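Local coordinates for protein 3-hydroxy-3-methylglutaryl-CoA lyase (Acinetobacter baumannii, PDB 6NDS) that belongs to the HMGL-like family of TIM-barrel lyases and holds a zinc ion and coenzyme A in its structure, at residues F216-V227 with S255-M266. Sequence-based numbering, arbitrary orientation.
With ZN (zinc ion), chain H.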
loop_
_atom_site.group_PDB
_atom_site.type_symbol
_atom_site.label_atom_id
_atom_site.label_comp_id
_atom_site.label_asym_id
_atom_site.label_seq_id
_atom_site.Cartn_x
_atom_site.Cartn_y
_atom_site.Cartn_z
ATOM N N PHE A 216 -12.219 3.412 -1.573
ATOM C CA PHE A 216 -11.176 3.570 -0.560
ATOM C C PHE A 216 -10.145 4.621 -0.964
ATOM O O PHE A 216 -9.712 4.689 -2.116
ATOM C CB PHE A 216 -10.454 2.236 -0.304
ATOM C CG PHE A 216 -11.311 1.181 0.329
ATOM C CD1 PHE A 216 -11.768 1.326 1.635
ATOM C CD2 PHE A 216 -11.606 0.007 -0.349
ATOM C CE1 PHE A 216 -12.549 0.330 2.234
ATOM C CE2 PHE A 216 -12.372 -0.999 0.252
ATOM C CZ PHE A 216 -12.847 -0.832 1.544
ATOM N N HIS A 217 -9.751 5.449 -0.009
ATOM C CA HIS A 217 -8.562 6.271 -0.179
ATOM C C HIS A 217 -7.395 5.607 0.558
ATOM O O HIS A 217 -7.589 4.774 1.453
ATOM C CB HIS A 217 -8.822 7.705 0.310
ATOM C CG HIS A 217 -9.721 8.506 -0.599
ATOM N ND1 HIS A 217 -9.235 9.473 -1.460
ATOM C CD2 HIS A 217 -11.062 8.488 -0.781
ATOM C CE1 HIS A 217 -10.238 10.011 -2.130
ATOM N NE2 HIS A 217 -11.358 9.422 -1.747
ATOM N N ASN A 218 -6.169 5.939 0.138
ATOM C CA ASN A 218 -4.969 5.238 0.593
ATOM C C ASN A 218 -4.171 6.035 1.630
ATOM O O ASN A 218 -2.951 5.846 1.770
ATOM C CB ASN A 218 -4.077 4.890 -0.600
ATOM C CG ASN A 218 -3.008 3.865 -0.246
ATOM O OD1 ASN A 218 -3.275 2.893 0.468
ATOM N ND2 ASN A 218 -1.790 4.086 -0.730
ATOM N N THR A 219 -4.860 6.879 2.405
ATOM C CA THR A 219 -4.201 7.870 3.256
ATOM C C THR A 219 -3.251 7.232 4.255
ATOM O O THR A 219 -2.219 7.830 4.586
ATOM C CB THR A 219 -5.273 8.684 3.979
ATOM O OG1 THR A 219 -6.252 9.082 3.015
ATOM C CG2 THR A 219 -4.676 9.912 4.660
ATOM N N ARG A 220 -3.585 6.043 4.763
ATOM C CA ARG A 220 -2.707 5.368 5.710
ATOM C C ARG A 220 -2.161 4.063 5.149
ATOM O O ARG A 220 -1.697 3.202 5.905
ATOM C CB ARG A 220 -3.426 5.183 7.048
ATOM C CG ARG A 220 -3.499 6.563 7.741
ATOM C CD ARG A 220 -4.535 6.698 8.802
ATOM N NE ARG A 220 -4.608 8.088 9.260
ATOM C CZ ARG A 220 -5.542 8.961 8.888
ATOM N NH1 ARG A 220 -6.511 8.600 8.058
ATOM N NH2 ARG A 220 -5.516 10.192 9.372
ATOM N N GLY A 221 -2.137 3.942 3.826
ATOM C CA GLY A 221 -1.446 2.835 3.189
ATOM C C GLY A 221 -2.184 1.521 3.203
ATOM O O GLY A 221 -1.583 0.492 2.854
ATOM N N LEU A 222 -3.459 1.509 3.598
ATOM C CA LEU A 222 -4.228 0.273 3.686
ATOM C C LEU A 222 -5.207 0.084 2.537
ATOM O O LEU A 222 -5.993 -0.875 2.560
ATOM C CB LEU A 222 -4.984 0.220 5.017
ATOM C CG LEU A 222 -4.054 0.205 6.224
ATOM C CD1 LEU A 222 -4.879 0.158 7.491
ATOM C CD2 LEU A 222 -3.092 -0.965 6.140
ATOM N N GLY A 223 -5.164 0.945 1.521
ATOM C CA GLY A 223 -6.143 0.879 0.459
ATOM C C GLY A 223 -6.289 -0.473 -0.215
ATOM O O GLY A 223 -7.400 -1.010 -0.283
ATOM N N LEU A 224 -5.194 -1.040 -0.731
ATOM C CA LEU A 224 -5.325 -2.320 -1.430
ATOM C C LEU A 224 -5.612 -3.461 -0.463
ATOM O O LEU A 224 -6.292 -4.424 -0.836
ATOM C CB LEU A 224 -4.065 -2.620 -2.253
ATOM C CG LEU A 224 -3.848 -1.668 -3.437
ATOM C CD1 LEU A 224 -2.584 -2.087 -4.162
ATOM C CD2 LEU A 224 -5.054 -1.706 -4.373
ATOM N N THR A 225 -5.109 -3.375 0.770
ATOM C CA THR A 225 -5.434 -4.390 1.769
ATOM C C THR A 225 -6.928 -4.379 2.076
ATOM O O THR A 225 -7.556 -5.438 2.230
ATOM C CB THR A 225 -4.602 -4.161 3.030
ATOM O OG1 THR A 225 -3.215 -4.086 2.654
ATOM C CG2 THR A 225 -4.783 -5.294 3.998
ATOM N N ASN A 226 -7.523 -3.188 2.110
ATOM C CA ASN A 226 -8.962 -3.085 2.336
ATOM C C ASN A 226 -9.761 -3.591 1.140
ATOM O O ASN A 226 -10.845 -4.164 1.318
ATOM C CB ASN A 226 -9.337 -1.633 2.658
ATOM C CG ASN A 226 -8.864 -1.192 4.020
ATOM O OD1 ASN A 226 -8.726 -2.002 4.950
ATOM N ND2 ASN A 226 -8.634 0.129 4.181
ATOM N N VAL A 227 -9.287 -3.337 -0.089
ATOM C CA VAL A 227 -9.940 -3.911 -1.270
ATOM C C VAL A 227 -9.985 -5.426 -1.162
ATOM O O VAL A 227 -11.031 -6.047 -1.375
ATOM C CB VAL A 227 -9.219 -3.490 -2.564
ATOM C CG1 VAL A 227 -9.748 -4.322 -3.756
ATOM C CG2 VAL A 227 -9.435 -2.017 -2.806
ATOM N N SER A 255 -6.198 12.543 0.840
ATOM C CA SER A 255 -5.142 12.203 -0.102
ATOM C C SER A 255 -5.724 11.248 -1.139
ATOM O O SER A 255 -6.942 11.064 -1.235
ATOM C CB SER A 255 -3.924 11.628 0.639
ATOM O OG SER A 255 -4.196 10.317 1.102
ATOM N N GLY A 256 -4.846 10.608 -1.905
ATOM C CA GLY A 256 -5.263 9.986 -3.142
ATOM C C GLY A 256 -6.183 8.796 -2.948
ATOM O O GLY A 256 -6.146 8.080 -1.943
ATOM N N ASN A 257 -7.035 8.600 -3.939
ATOM C CA ASN A 257 -7.734 7.340 -4.096
ATOM C C ASN A 257 -6.727 6.211 -4.249
ATOM O O ASN A 257 -5.552 6.427 -4.578
ATOM C CB ASN A 257 -8.610 7.367 -5.345
ATOM C CG ASN A 257 -9.698 8.397 -5.262
ATOM O OD1 ASN A 257 -9.474 9.588 -5.493
ATOM N ND2 ASN A 257 -10.904 7.940 -4.942
ATOM N N ILE A 258 -7.203 4.980 -4.078
ATOM C CA ILE A 258 -6.353 3.873 -4.495
ATOM C C ILE A 258 -6.036 4.019 -5.977
ATOM O O ILE A 258 -6.858 4.476 -6.786
ATOM C CB ILE A 258 -6.979 2.505 -4.187
ATOM C CG1 ILE A 258 -8.352 2.369 -4.817
ATOM C CG2 ILE A 258 -7.039 2.270 -2.669
ATOM C CD1 ILE A 258 -8.843 0.912 -4.849
ATOM N N CYS A 259 -4.812 3.653 -6.331
ATOM C CA CYS A 259 -4.316 3.811 -7.689
ATOM C C CYS A 259 -4.864 2.720 -8.607
ATOM O O CYS A 259 -4.681 1.529 -8.343
ATOM C CB CYS A 259 -2.795 3.757 -7.644
ATOM S SG CYS A 259 -2.008 3.728 -9.243
ATOM N N THR A 260 -5.498 3.126 -9.712
ATOM C CA THR A 260 -6.150 2.155 -10.592
ATOM C C THR A 260 -5.167 1.113 -11.104
ATOM O O THR A 260 -5.457 -0.086 -11.077
ATOM C CB THR A 260 -6.823 2.866 -11.769
ATOM O OG1 THR A 260 -7.652 3.907 -11.257
ATOM C CG2 THR A 260 -7.714 1.892 -12.542
ATOM N N GLU A 261 -4.004 1.542 -11.600
ATOM C CA GLU A 261 -3.112 0.541 -12.178
ATOM C C GLU A 261 -2.485 -0.342 -11.095
ATOM O O GLU A 261 -2.190 -1.512 -11.356
ATOM C CB GLU A 261 -2.051 1.207 -13.061
ATOM C CG GLU A 261 -1.148 2.199 -12.363
ATOM C CD GLU A 261 -1.643 3.643 -12.415
ATOM O OE1 GLU A 261 -2.851 3.897 -12.618
ATOM O OE2 GLU A 261 -0.803 4.533 -12.216
ATOM N N ASP A 262 -2.311 0.171 -9.874
ATOM C CA ASP A 262 -1.856 -0.697 -8.790
ATOM C C ASP A 262 -2.937 -1.713 -8.414
ATOM O O ASP A 262 -2.626 -2.876 -8.139
ATOM C CB ASP A 262 -1.438 0.136 -7.566
ATOM C CG ASP A 262 -0.224 1.041 -7.833
ATOM O OD1 ASP A 262 0.329 1.012 -8.953
ATOM O OD2 ASP A 262 0.182 1.796 -6.912
ATOM N N LEU A 263 -4.210 -1.297 -8.406
ATOM C CA LEU A 263 -5.309 -2.238 -8.160
ATOM C C LEU A 263 -5.390 -3.302 -9.249
ATOM O O LEU A 263 -5.501 -4.504 -8.960
ATOM C CB LEU A 263 -6.632 -1.472 -8.065
ATOM C CG LEU A 263 -7.907 -2.322 -8.114
ATOM C CD1 LEU A 263 -7.967 -3.255 -6.915
ATOM C CD2 LEU A 263 -9.144 -1.403 -8.158
ATOM N N VAL A 264 -5.333 -2.883 -10.514
ATOM C CA VAL A 264 -5.430 -3.843 -11.610
ATOM C C VAL A 264 -4.229 -4.779 -11.608
ATOM O O VAL A 264 -4.372 -5.973 -11.866
ATOM C CB VAL A 264 -5.596 -3.123 -12.960
ATOM C CG1 VAL A 264 -5.608 -4.141 -14.139
ATOM C CG2 VAL A 264 -6.889 -2.300 -12.967
ATOM N N ASN A 265 -3.037 -4.273 -11.279
ATOM C CA ASN A 265 -1.880 -5.169 -11.188
ATOM C C ASN A 265 -2.071 -6.204 -10.089
ATOM O O ASN A 265 -1.747 -7.382 -10.270
ATOM C CB ASN A 265 -0.594 -4.370 -10.939
ATOM C CG ASN A 265 0.626 -5.268 -10.825
ATOM O OD1 ASN A 265 1.104 -5.823 -11.825
ATOM N ND2 ASN A 265 1.126 -5.443 -9.595
ATOM N N MET A 266 -2.595 -5.784 -8.934
ATOM C CA MET A 266 -2.862 -6.736 -7.860
ATOM C C MET A 266 -3.783 -7.858 -8.336
ATOM O O MET A 266 -3.511 -9.048 -8.109
ATOM C CB MET A 266 -3.490 -6.009 -6.668
ATOM C CG MET A 266 -3.821 -6.987 -5.536
ATOM S SD MET A 266 -4.410 -6.221 -4.011
ATOM C CE MET A 266 -6.105 -5.815 -4.436
HETATM ZN ZN ZN H . -13.241 10.073 -2.680
HETATM O O HOH W 1 -10.980 5.006 -4.505
HETATM O O HOH W 2 -7.870 10.941 1.570
HETATM O O HOH W 3 -12.716 12.169 -2.188
#
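His217 and Asn257 bring two loops of a TIM barrel together beside the zinc ion, and behind them helices 223-227 and 260-266 pack at 45°. The backbones meet in a single bridge: Ile258 N donates to Phe216 O, and Asn218 N to Gly256 O at 3.0 Å and nearly straight (170°). The imidazole of His217 is held at two points. NE2 binds the zinc ion at 2.2 Å, where the other ligands include Asp25, His215 and a water, while ND1 donates to Ser255 O at 2.8 Å, the acceptor lying somewhat out of the ring plane. The two bonds together hold the ring's orientation, with ND1 as donor and NE2 on the metal. ND2 of Asn257 sits over one face of the ring and donates to Asp25, so this second-shell amide touches one zinc ligand and bonds another.

Packing is tight around Ile258. With CG1 wedged between the backbone N and the carbonyl carbon (chi1 56°), CG2 reaches the CA of Gly223 at 3.5 Å, with no side chain between them, and CD1 meets Val227 CG2. Farther along, Leu224 lays CD2 against the backbone and CB of Leu263. Val227 CG1 touches both Leu263 CD1 and Met266 CE, the methionine chain bending at its last torsion. The helix axes still stay 10.9 Å apart.

The Ser255-Gly256 side, where both residues are partly exposed, is looser and wetter. There a water bonds Thr219 OG1 at 2.9 Å, and the threonine side chain packs on Ala303 of the second subunit. Thr219 OG1 and Ser255 OG close this end with a direct hydroxyl-hydroxyl hydrogen bond of 3.1 Å.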